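Local coordinates for protein peroxiredoxin HYR1 (Saccharomyces cerevisiae, PDB 3CMI) that reduces hydroperoxides at the expense of thioredoxin, and senses hydroperoxide stress, relaying it by oxidising the transcription activator YAP1, at residues A[51-56]-A[65-70]; A[55-60]-A[95-100]; A[104-109]-A[113-118]; A[136-141]-A[147-152]. All coordinates share one frame; numbering follows the deposited sequence.

How the interactions relate
Four contacts illustrate how a thioredoxin-like fold wraps layers around one mixed sheet. Interactions 1 and 2, whose centres lie 4 Å apart, share helix 47-60: one packs it on strand 65-72, the other on the loop 95-100, and E54 OE1 to T97 OG1 (2.6 Å) joins them. Interaction 3 lies about 20 Å from interaction 1, centre to centre, on the other side of the chain's centre, yet meets it through the ring of F70. Interaction 4, the hairpin 136-152, touches interaction 3 where F138 meets Y115 and L118. All four lie away from C44, the peroxidatic cysteine; C90, its inferred disulfide partner, falls in the unmodelled region 77-94.

Interaction 1 (A[51-56]-A[65-70]); sequences KELEAL and FTIIGF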
loop_
_atom_site.group_PDB
_atom_site.type_symbol
_atom_site.label_atom_id
_atom_site.label_comp_id
_atom_site.label_asym_id
_atom_site.label_seq_id
_atom_site.Cartn_x
_atom_site.Cartn_y
_atom_site.Cartn_z
ATOM N N LYS A 51 -1.195 -11.354 9.127
ATOM C CA LYS A 51 -2.399 -11.568 9.921
ATOM C C LYS A 51 -3.072 -10.243 10.285
ATOM O O LYS A 51 -4.293 -10.118 10.175
ATOM C CB LYS A 51 -2.093 -12.383 11.181
ATOM C CG LYS A 51 -1.969 -13.882 10.944
ATOM C CD LYS A 51 -2.105 -14.659 12.247
ATOM C CE LYS A 51 -1.927 -16.152 12.018
ATOM N NZ LYS A 51 -2.258 -16.958 13.229
ATOM N N GLU A 52 -2.271 -9.262 10.705
ATOM C CA GLU A 52 -2.784 -7.937 11.060
ATOM C C GLU A 52 -3.386 -7.200 9.859
ATOM O O GLU A 52 -4.424 -6.550 9.986
ATOM C CB GLU A 52 -1.708 -7.080 11.743
ATOM C CG GLU A 52 -1.503 -7.399 13.223
ATOM C CD GLU A 52 -0.982 -6.212 14.035
ATOM O OE1 GLU A 52 -0.109 -6.424 14.909
ATOM O OE2 GLU A 52 -1.451 -5.071 13.816
ATOM N N LEU A 53 -2.734 -7.310 8.701
ATOM C CA LEU A 53 -3.232 -6.707 7.466
ATOM C C LEU A 53 -4.551 -7.334 7.038
ATOM O O LEU A 53 -5.495 -6.623 6.690
ATOM C CB LEU A 53 -2.202 -6.839 6.340
ATOM C CG LEU A 53 -0.938 -5.983 6.444
ATOM C CD1 LEU A 53 0.126 -6.519 5.506
ATOM C CD2 LEU A 53 -1.233 -4.509 6.170
ATOM N N GLU A 54 -4.603 -8.664 7.071
ATOM C CA GLU A 54 -5.808 -9.420 6.731
ATOM C C GLU A 54 -6.979 -9.059 7.647
ATOM O O GLU A 54 -8.115 -8.934 7.182
ATOM C CB GLU A 54 -5.522 -10.926 6.766
ATOM C CG GLU A 54 -6.690 -11.840 6.347
ATOM C CD GLU A 54 -7.141 -11.657 4.899
ATOM O OE1 GLU A 54 -8.189 -12.226 4.546
ATOM O OE2 GLU A 54 -6.469 -10.954 4.114
ATOM N N ALA A 55 -6.693 -8.874 8.938
ATOM C CA ALA A 55 -7.702 -8.465 9.909
ATOM C C ALA A 55 -8.262 -7.081 9.571
ATOM O O ALA A 55 -9.467 -6.862 9.648
ATOM C CB ALA A 55 -7.134 -8.493 11.335
ATOM N N LEU A 56 -7.379 -6.159 9.192
ATOM C CA LEU A 56 -7.778 -4.820 8.763
ATOM C C LEU A 56 -8.692 -4.902 7.543
ATOM O O LEU A 56 -9.755 -4.274 7.502
ATOM C CB LEU A 56 -6.536 -3.988 8.428
ATOM C CG LEU A 56 -6.634 -2.461 8.386
ATOM C CD1 LEU A 56 -6.872 -1.886 9.785
ATOM C CD2 LEU A 56 -5.362 -1.885 7.773
ATOM N N PHE A 65 -12.945 -0.087 1.381
ATOM C CA PHE A 65 -11.543 -0.089 1.776
ATOM C C PHE A 65 -10.868 -1.296 1.162
ATOM O O PHE A 65 -11.464 -2.371 1.068
ATOM C CB PHE A 65 -11.407 -0.156 3.299
ATOM C CG PHE A 65 -9.986 -0.360 3.781
ATOM C CD1 PHE A 65 -9.095 0.711 3.849
ATOM C CD2 PHE A 65 -9.541 -1.631 4.160
ATOM C CE1 PHE A 65 -7.782 0.526 4.295
ATOM C CE2 PHE A 65 -8.237 -1.829 4.602
ATOM C CZ PHE A 65 -7.354 -0.749 4.670
ATOM N N THR A 66 -9.619 -1.120 0.748
ATOM C CA THR A 66 -8.835 -2.244 0.262
ATOM C C THR A 66 -7.359 -2.083 0.596
ATOM O O THR A 66 -6.923 -1.000 0.994
ATOM C CB THR A 66 -9.046 -2.488 -1.254
ATOM O OG1 THR A 66 -8.595 -3.806 -1.582
ATOM C CG2 THR A 66 -8.301 -1.446 -2.101
ATOM N N ILE A 67 -6.612 -3.178 0.458
ATOM C CA ILE A 67 -5.162 -3.184 0.632
ATOM C C ILE A 67 -4.508 -3.743 -0.624
ATOM O O ILE A 67 -4.875 -4.824 -1.090
ATOM C CB ILE A 67 -4.718 -4.032 1.850
ATOM C CG1 ILE A 67 -5.410 -3.543 3.132
ATOM C CG2 ILE A 67 -3.191 -3.972 2.022
ATOM C CD1 ILE A 67 -5.211 -4.449 4.320
ATOM N N ILE A 68 -3.555 -2.999 -1.176
ATOM C CA ILE A 68 -2.775 -3.502 -2.304
ATOM C C ILE A 68 -1.386 -3.861 -1.779
ATOM O O ILE A 68 -0.651 -2.992 -1.297
ATOM C CB ILE A 68 -2.696 -2.476 -3.483
ATOM C CG1 ILE A 68 -4.070 -1.840 -3.773
ATOM C CG2 ILE A 68 -2.098 -3.130 -4.740
ATOM C CD1 ILE A 68 -5.200 -2.832 -4.160
ATOM N N GLY A 69 -1.054 -5.150 -1.827
ATOM C CA GLY A 69 0.235 -5.634 -1.334
ATOM C C GLY A 69 1.241 -5.812 -2.456
ATOM O O GLY A 69 0.962 -6.499 -3.431
ATOM N N PHE A 70 2.405 -5.183 -2.319
ATOM C CA PHE A 70 3.476 -5.311 -3.302
ATOM C C PHE A 70 4.637 -6.140 -2.744
ATOM O O PHE A 70 5.396 -5.655 -1.895
ATOM C CB PHE A 70 3.992 -3.930 -3.733
ATOM C CG PHE A 70 3.068 -3.178 -4.655
ATOM C CD1 PHE A 70 2.067 -2.351 -4.143
ATOM C CD2 PHE A 70 3.217 -3.271 -6.037
ATOM C CE1 PHE A 70 1.223 -1.639 -4.996
ATOM C CE2 PHE A 70 2.380 -2.567 -6.897
ATOM C CZ PHE A 70 1.380 -1.748 -6.375
#
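I67 pushes the end of its longer branch against the backbone of helix 47-60, so that CD1 lies 3.2 Å from L53 O, the nearest approach in this contact, and 4.3 Å from L53 CB. This arm extends because CG1 stands anti to the carbonyl carbon (chi1 -56°) and the branch then continues nearly straight to CD1. One turn further along the helix, L56 turns its side chain to the strand and crosses F65 at about a right angle. L56 CD2 reaches F65 CZ at 3.9 Å, approaching the ring obliquely, and also touches I67 CD1 at 4.3 Å. The leucine and two strand residues thus form a small apolar cluster with no hydrogen bond between the segments. Such packing is expected of the right-handed beta-alpha-beta unit of the thioredoxin fold, here strand 34-41, helix 47-60 and strand 65-72. Over residues 51-56 and 65-70 the axes approach to 9.2 Å, with their N-to-C directions 150° apart. L53 also packs on L36 and I67 on V38, both of strand 34-41, while I163 of helix 160-167 closes on L56 and F65. The outer side of the helix is different in character: K51 and A55 are exposed and stay clear of the strand. E52 and E54, partly exposed, spend their carboxylates elsewhere, E52 OE2 on S157 OG and E54 on partners off the strand.

Interaction 2 (A[55-60]-A[95-100]); sequences ALYKRY and GVTFPI
In this thioredoxin-like fold the last turns of helix 47-60 are flanked by the loop that leads from strand 65-72 to helix 113-121, and the meeting point is an aromatic pair. The ring of Y57 lies flat under the CB of F98, which sits 3.5 Å from the ring centroid and only 3° off the normal, a nearly ideal CH-pi contact. From that methylene the F98 ring turns away and offers its edge to the same tyrosine ring in a T-shaped stack, with centroids 5.7 Å apart and planes at 73°. Chi1 of F98 (55°) places CG between the backbone N and the carbonyl carbon, and this turn leads the ring off beside the tyrosine, leaving CD2 3.9 Å from Y57 CB. T97 approaches the tyrosine differently: its OG1 lies in the ring plane at the edge, 3.3 Å from Y57 CE2. That hydroxyl has its polar partner in E54 OE1, which also receives a salt bridge from K58 NZ, so one carboxylate oxygen holds both polar groups. K58 NZ remains 4.3 Å from T97 OG1. Below this partly exposed surface the contact merges with the sheet: Y57 packs on T66 and I67 of strand 65-72, F98 on I67 and on L53 of the helix, and the backbone of P99 pairs with G69 of that strand.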
loop_
_atom_site.group_PDB
_atom_site.type_symbol
_atom_site.label_atom_id
_atom_site.label_comp_id
_atom_site.label_asym_id
_atom_site.label_seq_id
_atom_site.Cartn_x
_atom_site.Cartn_y
_atom_site.Cartn_z
ATOM N N ALA A 55 -6.693 -8.874 8.938
ATOM C CA ALA A 55 -7.702 -8.465 9.909
ATOM C C ALA A 55 -8.262 -7.081 9.571
ATOM O O ALA A 55 -9.467 -6.862 9.648
ATOM C CB ALA A 55 -7.134 -8.493 11.335
ATOM N N LEU A 56 -7.379 -6.159 9.192
ATOM C CA LEU A 56 -7.778 -4.820 8.763
ATOM C C LEU A 56 -8.692 -4.902 7.543
ATOM O O LEU A 56 -9.755 -4.274 7.502
ATOM C CB LEU A 56 -6.536 -3.988 8.428
ATOM C CG LEU A 56 -6.634 -2.461 8.386
ATOM C CD1 LEU A 56 -6.872 -1.886 9.785
ATOM C CD2 LEU A 56 -5.362 -1.885 7.773
ATOM N N TYR A 57 -8.278 -5.705 6.566
ATOM C CA TYR A 57 -9.024 -5.888 5.329
ATOM C C TYR A 57 -10.396 -6.495 5.586
ATOM O O TYR A 57 -11.401 -5.969 5.112
ATOM C CB TYR A 57 -8.225 -6.753 4.348
ATOM C CG TYR A 57 -8.904 -7.004 3.018
ATOM C CD1 TYR A 57 -9.191 -5.951 2.143
ATOM C CD2 TYR A 57 -9.232 -8.302 2.618
ATOM C CE1 TYR A 57 -9.801 -6.184 0.913
ATOM C CE2 TYR A 57 -9.848 -8.541 1.394
ATOM C CZ TYR A 57 -10.131 -7.479 0.550
ATOM O OH TYR A 57 -10.736 -7.718 -0.666
ATOM N N LYS A 58 -10.434 -7.597 6.333
ATOM C CA LYS A 58 -11.697 -8.243 6.699
ATOM C C LYS A 58 -12.642 -7.264 7.398
ATOM O O LYS A 58 -13.839 -7.216 7.106
ATOM C CB LYS A 58 -11.443 -9.452 7.603
ATOM C CG LYS A 58 -10.777 -10.624 6.905
ATOM C CD LYS A 58 -10.849 -11.875 7.766
ATOM C CE LYS A 58 -10.214 -13.072 7.070
ATOM N NZ LYS A 58 -10.885 -13.424 5.777
ATOM N N ARG A 59 -12.092 -6.468 8.306
ATOM C CA ARG A 59 -12.902 -5.554 9.102
ATOM C C ARG A 59 -13.600 -4.470 8.271
ATOM O O ARG A 59 -14.800 -4.219 8.443
ATOM C CB ARG A 59 -12.061 -4.933 10.221
ATOM C CG ARG A 59 -12.756 -3.794 10.908
ATOM C CD ARG A 59 -12.322 -3.606 12.340
ATOM N NE ARG A 59 -13.518 -3.235 13.070
ATOM C CZ ARG A 59 -14.111 -3.972 13.997
ATOM N NH1 ARG A 59 -13.598 -5.125 14.397
ATOM N NH2 ARG A 59 -15.211 -3.512 14.561
ATOM N N TYR A 60 -12.851 -3.877 7.346
ATOM C CA TYR A 60 -13.263 -2.649 6.670
ATOM C C TYR A 60 -13.603 -2.773 5.190
ATOM O O TYR A 60 -14.127 -1.827 4.601
ATOM C CB TYR A 60 -12.179 -1.582 6.836
ATOM C CG TYR A 60 -12.007 -1.102 8.259
ATOM C CD1 TYR A 60 -13.042 -0.444 8.924
ATOM C CD2 TYR A 60 -10.802 -1.291 8.936
ATOM C CE1 TYR A 60 -12.883 0.009 10.229
ATOM C CE2 TYR A 60 -10.634 -0.841 10.248
ATOM C CZ TYR A 60 -11.676 -0.195 10.881
ATOM O OH TYR A 60 -11.524 0.241 12.173
ATOM N N GLY A 95 -1.326 -15.991 2.112
ATOM C CA GLY A 95 -2.431 -16.409 2.980
ATOM C C GLY A 95 -3.423 -15.301 3.291
ATOM O O GLY A 95 -4.176 -15.382 4.266
ATOM N N VAL A 96 -3.422 -14.267 2.454
ATOM C CA VAL A 96 -4.317 -13.119 2.602
ATOM C C VAL A 96 -5.367 -13.132 1.486
ATOM O O VAL A 96 -5.255 -13.916 0.535
ATOM C CB VAL A 96 -3.528 -11.780 2.599
ATOM C CG1 VAL A 96 -2.534 -11.734 3.758
ATOM C CG2 VAL A 96 -2.808 -11.564 1.267
ATOM N N THR A 97 -6.384 -12.281 1.599
ATOM C CA THR A 97 -7.456 -12.243 0.592
ATOM C C THR A 97 -7.560 -10.909 -0.156
ATOM O O THR A 97 -8.426 -10.741 -1.015
ATOM C CB THR A 97 -8.837 -12.596 1.185
ATOM O OG1 THR A 97 -9.164 -11.663 2.218
ATOM C CG2 THR A 97 -8.856 -14.022 1.748
ATOM N N PHE A 98 -6.689 -9.962 0.174
ATOM C CA PHE A 98 -6.665 -8.682 -0.524
ATOM C C PHE A 98 -5.706 -8.748 -1.716
ATOM O O PHE A 98 -4.858 -9.638 -1.761
ATOM C CB PHE A 98 -6.309 -7.536 0.436
ATOM C CG PHE A 98 -5.022 -7.734 1.190
ATOM C CD1 PHE A 98 -3.792 -7.431 0.602
ATOM C CD2 PHE A 98 -5.040 -8.183 2.506
ATOM C CE1 PHE A 98 -2.603 -7.597 1.309
ATOM C CE2 PHE A 98 -3.857 -8.353 3.218
ATOM C CZ PHE A 98 -2.634 -8.059 2.618
ATOM N N PRO A 99 -5.844 -7.822 -2.690
ATOM C CA PRO A 99 -5.015 -7.902 -3.905
ATOM C C PRO A 99 -3.504 -7.901 -3.657
ATOM O O PRO A 99 -2.972 -6.997 -3.008
ATOM C CB PRO A 99 -5.434 -6.659 -4.702
ATOM C CG PRO A 99 -6.816 -6.371 -4.227
ATOM C CD PRO A 99 -6.778 -6.682 -2.758
ATOM N N ILE A 100 -2.843 -8.934 -4.177
ATOM C CA ILE A 100 -1.386 -9.049 -4.179
ATOM C C ILE A 100 -0.897 -8.884 -5.617
ATOM O O ILE A 100 -1.476 -9.441 -6.549
ATOM C CB ILE A 100 -0.917 -10.410 -3.580
ATOM C CG1 ILE A 100 -1.353 -10.549 -2.110
ATOM C CG2 ILE A 100 0.594 -10.621 -3.751
ATOM C CD1 ILE A 100 -0.670 -9.594 -1.119
#

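Interaction 3 (A[104-109]-A[113-118]); sequences IDVNGG and PVYKFL
V106 lays a methyl squarely over the ring of Y115, CG1 standing 3.8 Å from the ring centroid and 6° off its normal in a CH-pi contact. The two side chains run side by side and point the same way, which lets V106 CB join in, 3.9 Å from Y115 CD1. The valine torsion explains the fit: with chi1 at -63°, CG1 is anti to the carbonyl carbon and swings out over the aromatic face. I104 meets the tyrosine at about a right angle and touches it obliquely. Its CG1 is tucked between backbone N and carbonyl carbon (chi1 57°), and CD1 then reaches Y115 CD2 at 3.6 Å and CE2 at 3.8 Å. Both aliphatic ends thus come to the ring from the same side, near the start of helix 113-121, with no hydrogen bond across the segments. The loop is held from elsewhere: Q74 bonds V106 N and N107 O, and the backbones of D105 and D112 pair up. Beyond the contact, the Y115 ring packs edge-to-face with F70 of strand 65-72 and rests on I37 and N39 of strand 34-41, while F138 of strand 137-140 lies next to it; the helix thereby spans three strands of the sheet.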
loop_
_atom_site.group_PDB
_atom_site.type_symbol
_atom_site.label_atom_id
_atom_site.label_comp_id
_atom_site.label_asym_id
_atom_site.label_seq_id
_atom_site.Cartn_x
_atom_site.Cartn_y
_atom_site.Cartn_z
ATOM N N ILE A 104 8.019 -6.474 -7.299
ATOM C CA ILE A 104 8.624 -5.257 -7.838
ATOM C C ILE A 104 9.838 -4.846 -7.020
ATOM O O ILE A 104 10.076 -5.380 -5.930
ATOM C CB ILE A 104 7.633 -4.049 -7.823
ATOM C CG1 ILE A 104 7.114 -3.787 -6.400
ATOM C CG2 ILE A 104 6.502 -4.246 -8.830
ATOM C CD1 ILE A 104 6.735 -2.338 -6.117
ATOM N N ASP A 105 10.599 -3.894 -7.556
ATOM C CA ASP A 105 11.508 -3.086 -6.753
ATOM C C ASP A 105 10.755 -1.836 -6.318
ATOM O O ASP A 105 10.080 -1.188 -7.129
ATOM C CB ASP A 105 12.748 -2.679 -7.553
ATOM C CG ASP A 105 13.696 -3.839 -7.815
ATOM O OD1 ASP A 105 14.678 -3.629 -8.560
ATOM O OD2 ASP A 105 13.473 -4.952 -7.286
ATOM N N VAL A 106 10.871 -1.503 -5.036
ATOM C CA VAL A 106 10.283 -0.283 -4.497
ATOM C C VAL A 106 11.294 0.867 -4.548
ATOM O O VAL A 106 10.911 2.043 -4.555
ATOM C CB VAL A 106 9.745 -0.486 -3.047
ATOM C CG1 VAL A 106 8.618 -1.524 -3.034
ATOM C CG2 VAL A 106 10.862 -0.901 -2.090
ATOM N N ASN A 107 12.580 0.511 -4.583
ATOM C CA ASN A 107 13.675 1.472 -4.626
ATOM C C ASN A 107 14.603 1.226 -5.808
ATOM O O ASN A 107 14.611 0.135 -6.377
ATOM C CB ASN A 107 14.515 1.402 -3.342
ATOM C CG ASN A 107 13.716 1.697 -2.082
ATOM O OD1 ASN A 107 14.016 1.156 -1.019
ATOM N ND2 ASN A 107 12.716 2.567 -2.189
ATOM N N GLY A 108 15.392 2.243 -6.154
ATOM C CA GLY A 108 16.461 2.117 -7.146
ATOM C C GLY A 108 16.058 2.471 -8.566
ATOM O O GLY A 108 14.971 3.000 -8.805
ATOM N N GLY A 109 16.946 2.165 -9.509
ATOM C CA GLY A 109 16.742 2.475 -10.924
ATOM C C GLY A 109 15.603 1.732 -11.601
ATOM O O GLY A 109 15.148 2.141 -12.670
ATOM N N PRO A 113 6.629 2.493 -11.025
ATOM C CA PRO A 113 5.874 3.748 -11.105
ATOM C C PRO A 113 4.927 4.032 -9.933
ATOM O O PRO A 113 4.729 5.194 -9.594
ATOM C CB PRO A 113 5.085 3.588 -12.405
ATOM C CG PRO A 113 6.004 2.781 -13.269
ATOM C CD PRO A 113 6.628 1.782 -12.322
ATOM N N VAL A 114 4.351 2.995 -9.324
ATOM C CA VAL A 114 3.463 3.181 -8.169
ATOM C C VAL A 114 4.249 3.798 -7.014
ATOM O O VAL A 114 3.771 4.711 -6.339
ATOM C CB VAL A 114 2.795 1.852 -7.713
ATOM C CG1 VAL A 114 2.124 1.998 -6.334
ATOM C CG2 VAL A 114 1.783 1.367 -8.757
ATOM N N TYR A 115 5.465 3.299 -6.809
ATOM C CA TYR A 115 6.306 3.770 -5.723
ATOM C C TYR A 115 6.992 5.093 -6.034
ATOM O O TYR A 115 7.241 5.894 -5.123
ATOM C CB TYR A 115 7.253 2.670 -5.237
ATOM C CG TYR A 115 6.538 1.779 -4.245
ATOM C CD1 TYR A 115 6.726 1.945 -2.876
ATOM C CD2 TYR A 115 5.616 0.821 -4.674
ATOM C CE1 TYR A 115 6.040 1.155 -1.956
ATOM C CE2 TYR A 115 4.917 0.023 -3.758
ATOM C CZ TYR A 115 5.136 0.195 -2.406
ATOM O OH TYR A 115 4.457 -0.587 -1.498
ATOM N N LYS A 116 7.257 5.339 -7.316
ATOM C CA LYS A 116 7.706 6.659 -7.748
ATOM C C LYS A 116 6.652 7.707 -7.369
ATOM O O LYS A 116 6.973 8.719 -6.744
ATOM C CB LYS A 116 7.979 6.685 -9.256
ATOM C CG LYS A 116 8.711 7.933 -9.730
ATOM C CD LYS A 116 8.878 7.945 -11.243
ATOM C CE LYS A 116 9.598 9.199 -11.717
ATOM N NZ LYS A 116 9.879 9.162 -13.192
ATOM N N PHE A 117 5.397 7.441 -7.733
ATOM C CA PHE A 117 4.295 8.353 -7.428
ATOM C C PHE A 117 4.079 8.553 -5.928
ATOM O O PHE A 117 3.934 9.688 -5.471
ATOM C CB PHE A 117 2.984 7.902 -8.088
ATOM C CG PHE A 117 1.772 8.623 -7.560
ATOM C CD1 PHE A 117 1.495 9.933 -7.959
ATOM C CD2 PHE A 117 0.932 8.012 -6.638
ATOM C CE1 PHE A 117 0.384 10.610 -7.461
ATOM C CE2 PHE A 117 -0.179 8.682 -6.129
ATOM C CZ PHE A 117 -0.456 9.980 -6.544
ATOM N N LEU A 118 4.043 7.456 -5.174
ATOM C CA LEU A 118 3.799 7.530 -3.735
ATOM C C LEU A 118 4.841 8.386 -3.027
ATOM O O LEU A 118 4.487 9.282 -2.261
ATOM C CB LEU A 118 3.694 6.135 -3.107
ATOM C CG LEU A 118 2.433 5.326 -3.469
ATOM C CD1 LEU A 118 2.508 3.899 -2.918
ATOM C CD2 LEU A 118 1.151 6.020 -3.002
#

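Interaction 4 (A[136-141]-A[147-152]); sequences EKFLVD and YERYSS
R149 and F138 travel side by side in an antiparallel beta hairpin, strand 137-140 against strand 146-150, the latter forming an outer edge of the sheet. They are a non-hydrogen-bonded pair. The arginine chain, fully extended from CG to NE, runs along one face of the phenylalanine ring: CG stands 3.9 Å from the centroid in a CH-pi contact, and the guanidinium plane follows, turned 37° from the ring, with F138 CZ over its face. This outstretched course carries the guanidinium to E136, which it grips side-on, NE and NH2 both donating to the single oxygen OE1 at 2.8 Å; the acceptor lies in the guanidinium plane. Backbone carbonyls of R129 and K122 take further bonds from NH2 and NH1, which should fix the rotation of this partly exposed group. K137, L139 and Y150 occupy the opposite face of the sheet. There L139 crosses Y150 obliquely, its CB in the plane of the ring at the edge, 4.0 Å from CE1, while helix 160-167 packs on both through T162. K137, bent at chi2 and chi4, gives NZ to the carbonyls of F135 and T154. Backbone bonds tie K137 and Y150 in both directions. Next to them, Y147 and E148 both face L139 in a classic beta bulge, with Y147 N donating to L139 O at 2.8 Å and L139 N to E148 O. At the far end a water donates to E136 OE2 and accepts from S152 N, 2.9 Å away.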
loop_
_atom_site.group_PDB
_atom_site.type_symbol
_atom_site.label_atom_id
_atom_site.label_comp_id
_atom_site.label_asym_id
_atom_site.label_seq_id
_atom_site.Cartn_x
_atom_site.Cartn_y
_atom_site.Cartn_z
ATOM N N GLU A 136 6.291 -1.072 4.903
ATOM C CA GLU A 136 5.994 0.354 4.929
ATOM C C GLU A 136 4.619 0.563 4.271
ATOM O O GLU A 136 4.238 -0.187 3.367
ATOM C CB GLU A 136 7.089 1.141 4.206
ATOM C CG GLU A 136 7.326 2.517 4.780
ATOM C CD GLU A 136 8.677 3.112 4.412
ATOM O OE1 GLU A 136 8.681 4.167 3.760
ATOM O OE2 GLU A 136 9.731 2.551 4.779
ATOM N N LYS A 137 3.881 1.568 4.740
ATOM C CA LYS A 137 2.463 1.733 4.405
ATOM C C LYS A 137 2.113 3.158 3.977
ATOM O O LYS A 137 2.561 4.140 4.593
ATOM C CB LYS A 137 1.592 1.354 5.607
ATOM C CG LYS A 137 1.838 -0.046 6.174
ATOM C CD LYS A 137 1.569 -0.077 7.662
ATOM C CE LYS A 137 1.994 -1.402 8.285
ATOM N NZ LYS A 137 3.381 -1.368 8.827
ATOM N N PHE A 138 1.313 3.260 2.920
ATOM C CA PHE A 138 0.782 4.532 2.442
ATOM C C PHE A 138 -0.736 4.448 2.452
ATOM O O PHE A 138 -1.314 3.498 1.923
ATOM C CB PHE A 138 1.230 4.822 1.005
ATOM C CG PHE A 138 2.713 5.027 0.836
ATOM C CD1 PHE A 138 3.583 3.937 0.758
ATOM C CD2 PHE A 138 3.233 6.308 0.678
ATOM C CE1 PHE A 138 4.953 4.129 0.567
ATOM C CE2 PHE A 138 4.596 6.504 0.481
ATOM C CZ PHE A 138 5.459 5.415 0.434
ATOM N N LEU A 139 -1.380 5.446 3.048
ATOM C CA LEU A 139 -2.832 5.503 3.085
ATOM C C LEU A 139 -3.316 6.525 2.060
ATOM O O LEU A 139 -2.846 7.667 2.042
ATOM C CB LEU A 139 -3.293 5.864 4.500
ATOM C CG LEU A 139 -4.650 5.436 5.058
ATOM C CD1 LEU A 139 -5.002 3.972 4.773
ATOM C CD2 LEU A 139 -4.670 5.714 6.555
ATOM N N VAL A 140 -4.246 6.102 1.204
ATOM C CA VAL A 140 -4.760 6.930 0.113
ATOM C C VAL A 140 -6.246 7.293 0.284
ATOM O O VAL A 140 -7.074 6.458 0.658
ATOM C CB VAL A 140 -4.506 6.256 -1.272
ATOM C CG1 VAL A 140 -5.044 7.106 -2.415
ATOM C CG2 VAL A 140 -3.012 5.990 -1.474
ATOM N N ASP A 141 -6.538 8.561 -0.001
ATOM C CA ASP A 141 -7.870 9.196 -0.032
ATOM C C ASP A 141 -8.915 8.438 -0.859
ATOM O O ASP A 141 -8.569 7.612 -1.709
ATOM C CB ASP A 141 -7.682 10.563 -0.713
ATOM C CG ASP A 141 -8.503 11.659 -0.103
ATOM O OD1 ASP A 141 -9.744 11.612 -0.216
ATOM O OD2 ASP A 141 -7.900 12.598 0.452
ATOM N N TYR A 147 -2.718 10.449 1.866
ATOM C CA TYR A 147 -2.968 11.078 3.160
ATOM C C TYR A 147 -1.722 11.085 4.042
ATOM O O TYR A 147 -1.387 12.111 4.644
ATOM C CB TYR A 147 -4.127 10.379 3.884
ATOM C CG TYR A 147 -4.452 10.975 5.237
ATOM C CD1 TYR A 147 -4.029 10.355 6.414
ATOM C CD2 TYR A 147 -5.175 12.166 5.341
ATOM C CE1 TYR A 147 -4.319 10.903 7.660
ATOM C CE2 TYR A 147 -5.474 12.723 6.590
ATOM C CZ TYR A 147 -5.041 12.083 7.743
ATOM O OH TYR A 147 -5.332 12.620 8.978
ATOM N N GLU A 148 -1.051 9.937 4.123
ATOM C CA GLU A 148 0.116 9.780 4.988
ATOM C C GLU A 148 0.900 8.500 4.704
ATOM O O GLU A 148 0.347 7.495 4.241
ATOM C CB GLU A 148 -0.302 9.827 6.470
ATOM C CG GLU A 148 0.844 9.948 7.486
ATOM C CD GLU A 148 1.784 11.114 7.205
ATOM O OE1 GLU A 148 1.611 12.164 7.849
ATOM O OE2 GLU A 148 2.683 10.987 6.335
ATOM N N ARG A 149 2.197 8.572 4.988
ATOM C CA ARG A 149 3.123 7.454 4.907
ATOM C C ARG A 149 3.510 7.019 6.328
ATOM O O ARG A 149 3.824 7.856 7.181
ATOM C CB ARG A 149 4.351 7.896 4.117
ATOM C CG ARG A 149 5.444 6.866 3.921
ATOM C CD ARG A 149 6.623 7.548 3.234
ATOM N NE ARG A 149 7.756 6.659 3.020
ATOM C CZ ARG A 149 8.742 6.899 2.160
ATOM N NH1 ARG A 149 8.728 7.992 1.409
ATOM N NH2 ARG A 149 9.742 6.037 2.044
ATOM N N TYR A 150 3.483 5.714 6.574
ATOM C CA TYR A 150 3.774 5.165 7.899
ATOM C C TYR A 150 4.929 4.184 7.822
ATOM O O TYR A 150 5.073 3.464 6.837
ATOM C CB TYR A 150 2.542 4.462 8.469
ATOM C CG TYR A 150 1.318 5.345 8.527
ATOM C CD1 TYR A 150 0.411 5.380 7.467
ATOM C CD2 TYR A 150 1.074 6.156 9.639
ATOM C CE1 TYR A 150 -0.712 6.198 7.516
ATOM C CE2 TYR A 150 -0.047 6.977 9.697
ATOM C CZ TYR A 150 -0.933 6.990 8.633
ATOM O OH TYR A 150 -2.042 7.797 8.679
ATOM N N SER A 151 5.740 4.146 8.873
ATOM C CA SER A 151 6.908 3.272 8.899
ATOM C C SER A 151 6.532 1.792 9.027
ATOM O O SER A 151 5.396 1.450 9.370
ATOM C CB SER A 151 7.850 3.677 10.032
ATOM O OG SER A 151 7.243 3.431 11.284
ATOM N N SER A 152 7.507 0.925 8.764
ATOM C CA SER A 152 7.341 -0.527 8.891
ATOM C C SER A 152 6.957 -1.005 10.295
ATOM O O SER A 152 6.347 -2.066 10.441
ATOM C CB SER A 152 8.610 -1.250 8.427
ATOM O OG SER A 152 9.775 -0.516 8.754
HETATM O O HOH W 1 9.932 2.139 7.704
#